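Long-range contacts in interleukin-20 receptor subunit beta (Homo sapiens, PDB 6DF3), which pairs with IL20RA to form a receptor for interleukins 19, 20 and 24, or with IL22RA1 for 20 and 24, and has two extracellular fibronectin type III domains: residues C[12-17]-C[100-105]; C[52-57]-C[65-70]; C[105-110]-C[169-174]; C[120-125]-C[147-152]. The protein carries 1 engineered substitution. One frame throughout, in Å; residues are numbered along the deposited sequence.

Interaction 1: residues C[12-17]-C[100-105]; sequences TNMKHL and QSTILT. Engineered in segment 100-105: Gln100 (natural residue Asn).
Asn13 reaches over to Thr105 with its whole amide, and the side chain is worth following outward. CB stands back from 100-105. From there CG swings away from the carbonyl carbon to lie beside the backbone N (chi1 -74°), which turns the amide towards Thr105, and CG comes to 3.4 Å from Thr105 OG1. At the tip the two branches divide the work. OD1 accepts the backbone N of Thr105 at 3.1 Å, the donor tilted from the carbonyl plane, and also accepts a hydrogen bond from water 1, which donates its other hydrogen to Thr105 O. ND2 gives a hydrogen to Thr105 OG1 at 2.7 Å, with the hydroxyl somewhat out of the amide plane. Three bonds therefore fix the rotation of this amide. The residue sits at a corner of a type I' beta turn, Thr12 to Lys15, which closes the hairpin between strands 8-12 and 15-19 of the N-terminal fibronectin type III domain. Residues 100-105 are the connector leading towards the second domain, so the hairpin tip is tied to the interdomain linker. The backbones meet in a single bridge of Thr12 with Ile103, and the N of Asn13 points almost straight at Ile103 O (2.8 Å, 171°). At the next corner Met14 N donates to Thr102 OG1 at 3.1 Å; that hydroxyl is also hydrogen-bonded to Ser11 OG. The bent Met14 chain crosses Thr102 at about a right angle and lays SD 3.7 Å from Thr102 CG2.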
loop_
_atom_site.group_PDB
_atom_site.type_symbol
_atom_site.label_atom_id
_atom_site.label_comp_id
_atom_site.label_asym_id
_atom_site.label_seq_id
_atom_site.Cartn_x
_atom_site.Cartn_y
_atom_site.Cartn_z
ATOM N N THR C 12 -0.505 -20.382 9.937
ATOM C CA THR C 12 -1.853 -20.689 9.548
ATOM C C THR C 12 -2.500 -19.419 8.960
ATOM O O THR C 12 -2.574 -18.392 9.678
ATOM C CB THR C 12 -2.678 -21.049 10.796
ATOM O OG1 THR C 12 -2.090 -22.188 11.398
ATOM C CG2 THR C 12 -4.033 -21.445 10.365
ATOM N N ASN C 13 -2.987 -19.513 7.717
ATOM C CA ASN C 13 -3.657 -18.371 7.003
ATOM C C ASN C 13 -2.931 -16.996 7.213
ATOM O O ASN C 13 -3.505 -16.026 7.735
ATOM C CB ASN C 13 -5.110 -18.305 7.443
ATOM C CG ASN C 13 -5.929 -19.406 6.843
ATOM O OD1 ASN C 13 -5.631 -19.914 5.754
ATOM N ND2 ASN C 13 -6.945 -19.822 7.562
ATOM N N MET C 14 -1.635 -16.987 6.924
ATOM C CA MET C 14 -0.758 -15.777 7.114
ATOM C C MET C 14 -0.616 -15.243 8.498
ATOM O O MET C 14 -0.080 -14.169 8.666
ATOM C CB MET C 14 -1.141 -14.648 6.145
ATOM C CG MET C 14 -1.005 -15.075 4.710
ATOM S SD MET C 14 0.734 -15.329 4.089
ATOM C CE MET C 14 1.206 -13.604 3.846
ATOM N N LYS C 15 -1.014 -16.000 9.521
ATOM C CA LYS C 15 -0.639 -15.695 10.914
ATOM C C LYS C 15 0.544 -16.582 11.354
ATOM O O LYS C 15 0.413 -17.826 11.370
ATOM C CB LYS C 15 -1.822 -15.971 11.831
ATOM C CG LYS C 15 -1.533 -15.515 13.236
ATOM C CD LYS C 15 -2.648 -15.917 14.194
ATOM C CE LYS C 15 -2.336 -15.385 15.586
ATOM N NZ LYS C 15 -3.008 -16.185 16.641
ATOM N N HIS C 16 1.685 -15.992 11.709
ATOM C CA HIS C 16 2.857 -16.791 12.052
ATOM C C HIS C 16 3.192 -16.763 13.525
ATOM O O HIS C 16 3.575 -15.719 14.076
ATOM C CB HIS C 16 4.070 -16.374 11.239
ATOM C CG HIS C 16 3.738 -15.838 9.901
ATOM N ND1 HIS C 16 3.077 -16.583 8.944
ATOM C CD2 HIS C 16 4.014 -14.621 9.327
ATOM C CE1 HIS C 16 2.865 -15.812 7.874
ATOM N NE2 HIS C 16 3.434 -14.616 8.076
ATOM N N LEU C 17 3.124 -17.951 14.130
ATOM C CA LEU C 17 3.389 -18.170 15.549
ATOM C C LEU C 17 4.730 -18.864 15.763
ATOM O O LEU C 17 4.886 -19.976 15.343
ATOM C CB LEU C 17 2.283 -19.071 16.136
ATOM C CG LEU C 17 1.253 -18.582 17.125
ATOM C CD1 LEU C 17 0.475 -19.759 17.796
ATOM C CD2 LEU C 17 1.906 -17.732 18.199
ATOM N N GLN C 100 5.706 -18.021 2.261
ATOM C CA GLN C 100 5.258 -18.803 1.099
ATOM C C GLN C 100 4.709 -20.195 1.559
ATOM O O GLN C 100 3.885 -20.762 0.951
ATOM C CB GLN C 100 6.462 -18.952 0.154
ATOM C CG GLN C 100 6.301 -19.751 -1.151
ATOM C CD GLN C 100 5.673 -18.900 -2.251
ATOM O OE1 GLN C 100 6.092 -17.753 -2.488
ATOM N NE2 GLN C 100 4.662 -19.445 -2.928
ATOM N N SER C 101 5.206 -20.720 2.662
ATOM C CA SER C 101 4.775 -21.997 3.145
ATOM C C SER C 101 3.621 -21.899 4.133
ATOM O O SER C 101 3.327 -22.874 4.761
ATOM C CB SER C 101 5.965 -22.699 3.761
ATOM O OG SER C 101 6.194 -22.111 5.042
ATOM N N THR C 102 2.935 -20.756 4.272
ATOM C CA THR C 102 1.825 -20.697 5.216
ATOM C C THR C 102 0.725 -21.792 4.905
ATOM O O THR C 102 0.601 -22.234 3.741
ATOM C CB THR C 102 1.213 -19.368 5.299
ATOM O OG1 THR C 102 0.390 -19.278 6.445
ATOM C CG2 THR C 102 0.400 -19.016 4.059
ATOM N N ILE C 103 -0.017 -22.241 5.934
ATOM C CA ILE C 103 -1.077 -23.252 5.727
ATOM C C ILE C 103 -2.348 -22.495 5.366
ATOM O O ILE C 103 -2.896 -21.803 6.184
ATOM C CB ILE C 103 -1.292 -24.136 6.961
ATOM C CG1 ILE C 103 -0.002 -24.939 7.214
ATOM C CG2 ILE C 103 -2.522 -25.030 6.753
ATOM C CD1 ILE C 103 0.083 -25.652 8.549
ATOM N N LEU C 104 -2.798 -22.639 4.136
ATOM C CA LEU C 104 -4.057 -21.989 3.686
ATOM C C LEU C 104 -5.140 -23.033 3.819
ATOM O O LEU C 104 -5.086 -24.092 3.144
ATOM C CB LEU C 104 -3.974 -21.558 2.216
ATOM C CG LEU C 104 -2.942 -20.485 1.867
ATOM C CD1 LEU C 104 -3.206 -19.909 0.481
ATOM C CD2 LEU C 104 -2.963 -19.365 2.886
ATOM N N THR C 105 -6.099 -22.755 4.689
ATOM C CA THR C 105 -7.219 -23.649 4.868
ATOM C C THR C 105 -8.302 -23.280 3.849
ATOM O O THR C 105 -8.289 -22.221 3.166
ATOM C CB THR C 105 -7.684 -23.645 6.348
ATOM O OG1 THR C 105 -7.683 -22.323 6.844
ATOM C CG2 THR C 105 -6.663 -24.306 7.249
HETATM O O HOH W 1 -7.134 -19.908 3.446
#

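Interaction 2: residues C[52-57]-C[65-70]; sequences SSWCSL and VTDDIT
Asp68 turns CG away from its own carbonyl carbon (chi1 -53°), and Ser53 does the same with OG (chi1 -73°); the two torsions bring Asp68 OD1 and Ser53 OG within bonding distance. Asp68 OD1 then accepts two hydrogens from one serine: the backbone N of Ser53 at 2.8 Å, through the syn lone pair, and Ser53 OG at 2.9 Å, from the syn side but out of the carboxylate plane. Asp68 OD2 lies 2.8 Å from Ser52 OG. An asparagine in place of Asp68 would lack the negative charge, and would probably leave a basic side chain of another protein chain, which forms a salt bridge with OD1, without its mate. Farther out, Trp54 presents its indole edge to Asp67: NE1 donates to Asp67 OD2 at 2.9 Å in a nearly straight bond. The oxygen lies in the ring plane, although the carboxylate is turned 69° from it. These loops of the N-terminal fibronectin type III domain thus combine an internal tie with a surface met by another protein of the assembly. The disulfide Cys55–Cys63 binds 52-57 to strand 62-64, Ser52 bonds through its backbone to Val34 of strand 31-37, and Val65 pairs with His16 of strand 15-19.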
loop_
_atom_site.group_PDB
_atom_site.type_symbol
_atom_site.label_atom_id
_atom_site.label_comp_id
_atom_site.label_asym_id
_atom_site.label_seq_id
_atom_site.Cartn_x
_atom_site.Cartn_y
_atom_site.Cartn_z
ATOM N N SER C 52 11.670 -8.130 17.837
ATOM C CA SER C 52 10.330 -8.443 17.469
ATOM C C SER C 52 9.386 -7.314 17.881
ATOM O O SER C 52 9.611 -6.629 18.863
ATOM C CB SER C 52 9.932 -9.704 18.231
ATOM O OG SER C 52 8.641 -10.115 17.798
ATOM N N SER C 53 8.297 -7.147 17.144
ATOM C CA SER C 53 7.331 -6.082 17.454
ATOM C C SER C 53 6.673 -6.308 18.833
ATOM O O SER C 53 6.710 -5.438 19.696
ATOM C CB SER C 53 6.285 -5.980 16.340
ATOM O OG SER C 53 6.819 -5.390 15.144
ATOM N N TRP C 54 6.157 -7.510 19.068
ATOM C CA TRP C 54 5.363 -7.791 20.284
ATOM C C TRP C 54 5.989 -8.704 21.307
ATOM O O TRP C 54 5.296 -9.076 22.274
ATOM C CB TRP C 54 4.005 -8.354 19.899
ATOM C CG TRP C 54 3.329 -7.493 18.947
ATOM C CD1 TRP C 54 2.961 -7.815 17.691
ATOM C CD2 TRP C 54 2.971 -6.119 19.142
ATOM N NE1 TRP C 54 2.360 -6.737 17.087
ATOM C CE2 TRP C 54 2.349 -5.683 17.955
ATOM C CE3 TRP C 54 3.127 -5.206 20.210
ATOM C CZ2 TRP C 54 1.859 -4.370 17.789
ATOM C CZ3 TRP C 54 2.636 -3.915 20.059
ATOM C CH2 TRP C 54 2.006 -3.501 18.848
ATOM N N CYS C 55 7.272 -9.060 21.144
ATOM C CA CYS C 55 7.929 -10.003 22.079
ATOM C C CYS C 55 9.293 -9.668 22.574
ATOM O O CYS C 55 10.240 -10.387 22.344
ATOM C CB CYS C 55 7.972 -11.389 21.471
ATOM S SG CYS C 55 6.333 -11.881 20.913
ATOM N N SER C 56 9.374 -8.617 23.348
ATOM C CA SER C 56 10.539 -8.380 24.154
ATOM C C SER C 56 9.989 -8.562 25.569
ATOM O O SER C 56 8.953 -8.020 25.905
ATOM C CB SER C 56 11.113 -6.986 23.825
ATOM O OG SER C 56 11.289 -6.822 22.383
ATOM N N LEU C 57 10.603 -9.444 26.344
ATOM C CA LEU C 57 10.133 -9.812 27.670
ATOM C C LEU C 57 8.642 -10.326 27.784
ATOM O O LEU C 57 8.070 -10.275 28.876
ATOM C CB LEU C 57 10.480 -8.672 28.654
ATOM C CG LEU C 57 11.986 -8.415 28.957
ATOM C CD1 LEU C 57 12.924 -8.285 27.753
ATOM C CD2 LEU C 57 12.139 -7.171 29.826
ATOM N N VAL C 65 4.723 -13.389 15.466
ATOM C CA VAL C 65 5.686 -12.618 14.712
ATOM C C VAL C 65 5.105 -12.173 13.374
ATOM O O VAL C 65 5.812 -11.817 12.452
ATOM C CB VAL C 65 6.996 -13.435 14.455
ATOM C CG1 VAL C 65 7.621 -13.904 15.765
ATOM C CG2 VAL C 65 6.767 -14.672 13.636
ATOM N N THR C 66 3.801 -12.238 13.227
ATOM C CA THR C 66 3.165 -11.855 11.973
ATOM C C THR C 66 3.640 -10.492 11.476
ATOM O O THR C 66 3.998 -10.344 10.332
ATOM C CB THR C 66 1.653 -11.896 12.155
ATOM O OG1 THR C 66 1.250 -13.245 12.552
ATOM C CG2 THR C 66 0.920 -11.414 10.853
ATOM N N ASP C 67 3.641 -9.514 12.351
ATOM C CA ASP C 67 4.013 -8.154 11.982
ATOM C C ASP C 67 5.494 -7.935 11.668
ATOM O O ASP C 67 5.793 -6.957 11.064
ATOM C CB ASP C 67 3.556 -7.177 13.029
ATOM C CG ASP C 67 2.046 -7.169 13.182
ATOM O OD1 ASP C 67 1.270 -7.679 12.310
ATOM O OD2 ASP C 67 1.665 -6.726 14.237
ATOM N N ASP C 68 6.364 -8.884 12.000
ATOM C CA ASP C 68 7.755 -8.806 11.671
ATOM C C ASP C 68 8.063 -9.454 10.327
ATOM O O ASP C 68 9.049 -9.153 9.733
ATOM C CB ASP C 68 8.555 -9.554 12.730
ATOM C CG ASP C 68 8.239 -9.078 14.156
ATOM O OD1 ASP C 68 8.265 -7.848 14.430
ATOM O OD2 ASP C 68 7.972 -9.936 15.035
ATOM N N ILE C 69 7.267 -10.431 9.885
ATOM C CA ILE C 69 7.519 -11.085 8.621
ATOM C C ILE C 69 6.812 -10.264 7.541
ATOM O O ILE C 69 5.578 -10.318 7.460
ATOM C CB ILE C 69 6.996 -12.551 8.635
ATOM C CG1 ILE C 69 7.516 -13.372 9.845
ATOM C CG2 ILE C 69 7.383 -13.265 7.357
ATOM C CD1 ILE C 69 8.945 -13.214 10.163
ATOM N N THR C 70 7.556 -9.480 6.735
ATOM C CA THR C 70 6.912 -8.458 5.874
ATOM C C THR C 70 7.361 -8.539 4.449
ATOM O O THR C 70 7.042 -7.657 3.581
ATOM C CB THR C 70 7.229 -7.046 6.386
ATOM O OG1 THR C 70 8.590 -6.960 6.581
ATOM C CG2 THR C 70 6.578 -6.742 7.738
#

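Interaction 3: residues C[105-110]-C[169-174]; sequences TRPGME and VKAETF. Unlike the reference sequence in segment 169-174: Glu172 (reference Gln).
Pro107, just ahead of the first strand of the C-terminal fibronectin type III domain, and Met109, at its start, both turn inward onto Ala171 of strand 167-175 across the sandwich. No hydrogen bond links the two segments; the contact is van der Waals packing of proline and methionine carbons on the methyl and backbone of Ala171. Pro107 lays one edge of its ring over the strand's backbone, CG standing 3.2 Å from Ala171 O and CD 3.3 Å from the same oxygen, while CG also reaches the methyl of Ala171 at 4.1 Å. Met109 comes to that methyl separately. Its CG is anti to the backbone N (chi1 173°), and the chain then bends at its next two torsions, so that CE arrives beside Ala171 with 3.4 Å to CB and 3.2 Å to N, a tight fit. Strand 109-114 belongs to the three-stranded sheet with 117-122 and 156-160, whereas 167-175 lies inside the four-stranded one between 130-137 and 180-189; the contact therefore spans the two layers of the beta sandwich. The small alanine accommodates both neighbours, and Leu122 of strand 117-122 also touches it. With a glycine here in place of Pro107, the CG–CD edge would be gone, which would probably open a gap above Ala171 and leave the approach to the strand freer to turn. Towards the linker Pro107 CB passes 4.3 Å from Thr173 OG1, a buried hydroxyl with no polar partner in the model. Phe131 and Ser182, from the strands that flank 167-175, also touch the proline, and Ser185 OG accepts from Ala171 N.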
loop_
_atom_site.group_PDB
_atom_site.type_symbol
_atom_site.label_atom_id
_atom_site.label_comp_id
_atom_site.label_asym_id
_atom_site.label_seq_id
_atom_site.Cartn_x
_atom_site.Cartn_y
_atom_site.Cartn_z
ATOM N N THR C 105 -6.099 -22.755 4.689
ATOM C CA THR C 105 -7.219 -23.649 4.868
ATOM C C THR C 105 -8.302 -23.280 3.849
ATOM O O THR C 105 -8.289 -22.221 3.166
ATOM C CB THR C 105 -7.684 -23.645 6.348
ATOM O OG1 THR C 105 -7.683 -22.323 6.844
ATOM C CG2 THR C 105 -6.663 -24.306 7.249
ATOM N N ARG C 106 -9.197 -24.216 3.639
ATOM C CA ARG C 106 -10.439 -23.851 3.037
ATOM C C ARG C 106 -11.281 -22.827 3.893
ATOM O O ARG C 106 -11.366 -22.932 5.131
ATOM C CB ARG C 106 -11.197 -25.079 2.672
ATOM C CG ARG C 106 -11.618 -25.928 3.826
ATOM C CD ARG C 106 -11.486 -27.365 3.353
ATOM N NE ARG C 106 -12.206 -28.285 4.178
ATOM C CZ ARG C 106 -11.990 -29.587 4.171
ATOM N NH1 ARG C 106 -11.031 -30.135 3.417
ATOM N NH2 ARG C 106 -12.739 -30.358 4.942
ATOM N N PRO C 107 -11.859 -21.783 3.209
ATOM C CA PRO C 107 -12.536 -20.738 3.974
ATOM C C PRO C 107 -13.855 -21.220 4.529
ATOM O O PRO C 107 -14.581 -21.948 3.834
ATOM C CB PRO C 107 -12.749 -19.601 2.922
ATOM C CG PRO C 107 -12.839 -20.330 1.591
ATOM C CD PRO C 107 -11.846 -21.484 1.756
ATOM N N GLY C 108 -14.177 -20.782 5.750
ATOM C CA GLY C 108 -15.534 -20.920 6.307
ATOM C C GLY C 108 -16.483 -19.959 5.586
ATOM O O GLY C 108 -16.044 -19.009 4.899
ATOM N N MET C 109 -17.780 -20.184 5.722
ATOM C CA MET C 109 -18.711 -19.774 4.670
ATOM C C MET C 109 -20.096 -20.094 5.096
ATOM O O MET C 109 -20.353 -21.213 5.468
ATOM C CB MET C 109 -18.436 -20.557 3.372
ATOM C CG MET C 109 -19.447 -20.325 2.267
ATOM S SD MET C 109 -19.799 -21.755 1.216
ATOM C CE MET C 109 -18.438 -21.609 0.066
ATOM N N GLU C 110 -20.984 -19.118 4.989
ATOM C CA GLU C 110 -22.375 -19.285 5.335
ATOM C C GLU C 110 -23.301 -18.828 4.186
ATOM O O GLU C 110 -23.265 -17.657 3.771
ATOM C CB GLU C 110 -22.629 -18.480 6.593
ATOM C CG GLU C 110 -23.983 -18.738 7.235
ATOM C CD GLU C 110 -24.395 -17.617 8.164
ATOM O OE1 GLU C 110 -25.633 -17.394 8.310
ATOM O OE2 GLU C 110 -23.471 -16.962 8.727
ATOM N N VAL C 169 -22.740 -23.743 -4.531
ATOM C CA VAL C 169 -21.650 -22.766 -4.280
ATOM C C VAL C 169 -20.464 -23.326 -3.443
ATOM O O VAL C 169 -20.679 -24.033 -2.463
ATOM C CB VAL C 169 -22.206 -21.503 -3.557
ATOM C CG1 VAL C 169 -23.192 -20.746 -4.438
ATOM C CG2 VAL C 169 -22.913 -21.879 -2.250
ATOM N N LYS C 170 -19.239 -22.985 -3.842
ATOM C CA LYS C 170 -18.059 -23.268 -3.059
ATOM C C LYS C 170 -17.125 -22.030 -3.176
ATOM O O LYS C 170 -17.236 -21.257 -4.146
ATOM C CB LYS C 170 -17.340 -24.521 -3.566
ATOM C CG LYS C 170 -16.933 -24.407 -5.025
ATOM C CD LYS C 170 -16.196 -25.611 -5.558
ATOM C CE LYS C 170 -15.746 -25.374 -6.994
ATOM N NZ LYS C 170 -14.936 -26.508 -7.513
ATOM N N ALA C 171 -16.205 -21.902 -2.222
ATOM C CA ALA C 171 -15.326 -20.734 -2.096
ATOM C C ALA C 171 -13.893 -21.122 -1.725
ATOM O O ALA C 171 -13.639 -22.074 -0.981
ATOM C CB ALA C 171 -15.879 -19.758 -1.067
ATOM N N GLU C 172 -12.973 -20.311 -2.204
ATOM C CA GLU C 172 -11.552 -20.562 -2.212
ATOM C C GLU C 172 -10.912 -19.228 -1.806
ATOM O O GLU C 172 -11.534 -18.175 -1.952
ATOM C CB GLU C 172 -11.243 -20.844 -3.680
ATOM C CG GLU C 172 -9.941 -21.489 -4.032
ATOM C CD GLU C 172 -9.604 -21.382 -5.527
ATOM O OE1 GLU C 172 -8.744 -22.168 -5.989
ATOM O OE2 GLU C 172 -10.159 -20.530 -6.257
ATOM N N THR C 173 -9.650 -19.259 -1.411
ATOM C CA THR C 173 -8.980 -18.111 -0.880
ATOM C C THR C 173 -7.766 -17.886 -1.849
ATOM O O THR C 173 -7.322 -18.846 -2.505
ATOM C CB THR C 173 -8.617 -18.519 0.551
ATOM O OG1 THR C 173 -9.210 -17.665 1.543
ATOM C CG2 THR C 173 -7.180 -18.684 0.679
ATOM N N PHE C 174 -7.284 -16.639 -1.978
ATOM C CA PHE C 174 -6.093 -16.273 -2.813
ATOM C C PHE C 174 -5.275 -15.202 -2.104
ATOM O O PHE C 174 -5.856 -14.264 -1.607
ATOM C CB PHE C 174 -6.451 -15.708 -4.196
ATOM C CG PHE C 174 -5.247 -15.252 -4.992
ATOM C CD1 PHE C 174 -4.330 -16.175 -5.510
ATOM C CD2 PHE C 174 -5.001 -13.897 -5.203
ATOM C CE1 PHE C 174 -3.197 -15.763 -6.237
ATOM C CE2 PHE C 174 -3.876 -13.467 -5.935
ATOM C CZ PHE C 174 -2.966 -14.394 -6.458
#

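Interaction 4: residues C[120-125]-C[147-152]; sequences IELEDL and KMVRSG
Leu122 and Val149 meet inside the C-terminal fibronectin type III domain, where strand 117-122 of one sheet of the beta sandwich lies near the end of strand 145-149, an edge strand of the other sheet. Leu122 sends CD1 to the CB of Val149 at 4.1 Å, the two side chains slanting across one another. Its CG is anti to the carbonyl carbon (chi1 -64°), which aims the branch into the interior, where Phe131, Val133 and Ala171 also touch it. The closest approach of the backbones comes a little farther on, after the chain has left strand 145-149 and is crossing towards strand 156-160. There Gly152 comes up against 122-124, its CA 3.9 Å from the CA of Asp124 and 3.8 Å from Leu122 O. A beta carbon built on Gly152 would fall 2.5 Å from Glu123 O and nearly as near Asp124 N, so the crossing chain fits here because the residue has no side chain. The polar, outward side is looser. Asp124, at the centre of an inverse gamma turn, is exposed and uses OD1 on Gly126 N within its own loop, while Arg150 extends away from 120-125 and packs against a polar side chain of another protein chain. No direct hydrogen bond joins the two segments, and a single water spans them instead: water 2 accepts from Leu122 N at 3.1 Å and donates to Ser151 O at 2.8 Å.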
loop_
_atom_site.group_PDB
_atom_site.type_symbol
_atom_site.label_atom_id
_atom_site.label_comp_id
_atom_site.label_asym_id
_atom_site.label_seq_id
_atom_site.Cartn_x
_atom_site.Cartn_y
_atom_site.Cartn_z
ATOM N N ILE C 120 -23.897 -14.905 0.235
ATOM C CA ILE C 120 -22.760 -15.563 0.820
ATOM C C ILE C 120 -22.139 -14.607 1.844
ATOM O O ILE C 120 -22.182 -13.361 1.687
ATOM C CB ILE C 120 -21.757 -16.033 -0.273
ATOM C CG1 ILE C 120 -20.782 -17.069 0.297
ATOM C CG2 ILE C 120 -20.960 -14.876 -0.879
ATOM C CD1 ILE C 120 -19.788 -17.661 -0.697
ATOM N N GLU C 121 -21.601 -15.185 2.912
ATOM C CA GLU C 121 -20.798 -14.466 3.906
ATOM C C GLU C 121 -19.570 -15.301 4.217
ATOM O O GLU C 121 -19.672 -16.362 4.821
ATOM C CB GLU C 121 -21.631 -14.246 5.164
ATOM C CG GLU C 121 -20.871 -13.635 6.334
ATOM C CD GLU C 121 -21.796 -12.965 7.346
ATOM O OE1 GLU C 121 -23.005 -13.279 7.384
ATOM O OE2 GLU C 121 -21.302 -12.101 8.104
ATOM N N LEU C 122 -18.409 -14.844 3.780
ATOM C CA LEU C 122 -17.187 -15.551 4.053
ATOM C C LEU C 122 -16.699 -15.177 5.432
ATOM O O LEU C 122 -17.305 -14.353 6.139
ATOM C CB LEU C 122 -16.126 -15.309 2.973
ATOM C CG LEU C 122 -16.659 -15.896 1.646
ATOM C CD1 LEU C 122 -16.494 -14.978 0.424
ATOM C CD2 LEU C 122 -16.022 -17.240 1.414
ATOM N N GLU C 123 -15.676 -15.916 5.838
ATOM C CA GLU C 123 -15.008 -15.733 7.097
ATOM C C GLU C 123 -13.934 -14.664 6.861
ATOM O O GLU C 123 -13.246 -14.683 5.837
ATOM C CB GLU C 123 -14.386 -17.066 7.491
ATOM C CG GLU C 123 -13.875 -17.140 8.925
ATOM C CD GLU C 123 -13.120 -18.433 9.207
ATOM O OE1 GLU C 123 -12.157 -18.742 8.435
ATOM O OE2 GLU C 123 -13.524 -19.134 10.179
ATOM N N ASP C 124 -13.817 -13.730 7.782
ATOM C CA ASP C 124 -12.814 -12.633 7.676
ATOM C C ASP C 124 -11.364 -13.059 7.879
ATOM O O ASP C 124 -10.838 -12.890 8.949
ATOM C CB ASP C 124 -13.160 -11.574 8.709
ATOM C CG ASP C 124 -12.377 -10.268 8.523
ATOM O OD1 ASP C 124 -11.211 -10.258 8.019
ATOM O OD2 ASP C 124 -12.934 -9.228 8.945
ATOM N N LEU C 125 -10.687 -13.542 6.845
ATOM C CA LEU C 125 -9.268 -13.844 6.957
ATOM C C LEU C 125 -8.250 -12.651 6.839
ATOM O O LEU C 125 -7.014 -12.854 6.902
ATOM C CB LEU C 125 -8.909 -14.942 5.959
ATOM C CG LEU C 125 -9.696 -16.242 6.187
ATOM C CD1 LEU C 125 -9.549 -17.141 4.977
ATOM C CD2 LEU C 125 -9.168 -16.978 7.430
ATOM N N LYS C 147 -17.472 -14.927 -8.876
ATOM C CA LYS C 147 -17.386 -13.590 -8.255
ATOM C C LYS C 147 -16.232 -13.475 -7.248
ATOM O O LYS C 147 -16.194 -14.171 -6.234
ATOM C CB LYS C 147 -18.713 -13.225 -7.573
ATOM C CG LYS C 147 -18.841 -11.742 -7.223
ATOM C CD LYS C 147 -20.232 -11.361 -6.724
ATOM C CE LYS C 147 -20.809 -10.145 -7.467
ATOM N NZ LYS C 147 -19.980 -8.900 -7.295
ATOM N N MET C 148 -15.299 -12.582 -7.541
ATOM C CA MET C 148 -14.258 -12.178 -6.600
ATOM C C MET C 148 -14.903 -11.326 -5.527
ATOM O O MET C 148 -15.592 -10.331 -5.865
ATOM C CB MET C 148 -13.165 -11.352 -7.280
ATOM C CG MET C 148 -12.457 -12.055 -8.428
ATOM S SD MET C 148 -11.656 -13.619 -7.973
ATOM C CE MET C 148 -10.599 -13.861 -9.420
ATOM N N VAL C 149 -14.718 -11.734 -4.258
ATOM C CA VAL C 149 -15.210 -11.001 -3.078
ATOM C C VAL C 149 -14.044 -10.509 -2.215
ATOM O O VAL C 149 -13.190 -11.304 -1.734
ATOM C CB VAL C 149 -16.155 -11.842 -2.191
ATOM C CG1 VAL C 149 -16.665 -10.998 -1.030
ATOM C CG2 VAL C 149 -17.353 -12.369 -2.955
ATOM N N ARG C 150 -14.013 -9.203 -1.970
ATOM C CA ARG C 150 -12.812 -8.601 -1.399
ATOM C C ARG C 150 -12.658 -9.048 0.050
ATOM O O ARG C 150 -11.603 -9.539 0.410
ATOM C CB ARG C 150 -12.806 -7.073 -1.538
ATOM C CG ARG C 150 -11.414 -6.426 -1.413
ATOM C CD ARG C 150 -11.201 -5.195 -2.337
ATOM N NE ARG C 150 -12.410 -4.372 -2.583
ATOM C CZ ARG C 150 -13.002 -3.549 -1.703
ATOM N NH1 ARG C 150 -12.524 -3.368 -0.470
ATOM N NH2 ARG C 150 -14.095 -2.899 -2.058
ATOM N N SER C 151 -13.738 -8.970 0.829
ATOM C CA SER C 151 -13.664 -9.121 2.269
ATOM C C SER C 151 -14.768 -9.933 2.929
ATOM O O SER C 151 -16.003 -9.843 2.580
ATOM C CB SER C 151 -13.632 -7.738 2.896
ATOM O OG SER C 151 -12.310 -7.212 2.728
ATOM N N GLY C 152 -14.297 -10.692 3.931
ATOM C CA GLY C 152 -15.145 -11.490 4.789
ATOM C C GLY C 152 -15.949 -10.610 5.707
ATOM O O GLY C 152 -15.766 -9.406 5.715
HETATM O O HOH W 2 -17.639 -12.134 2.479
#

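How the interactions relate
Along the chain, interaction 2 falls within the span of interaction 1, interaction 4 within that of interaction 3, and the two pairs follow one another. Interactions 1 and 2, centres 16 Å apart, belong to the N-terminal domain and meet where His16 bonds to Val65 and Thr66. Interactions 3 and 4 lie 8 Å apart in the C-terminal sandwich, joined through the neighbouring strands 109-114 and 117-122 of one sheet. Thr105 is common to interactions 1 and 3, and Asn13 touches Leu125 of interaction 4, so the hairpin tip of the first domain rests on the second. Interactions 2 and 4, 27 Å apart between centres and one in each domain, both lie within reach of another protein chain.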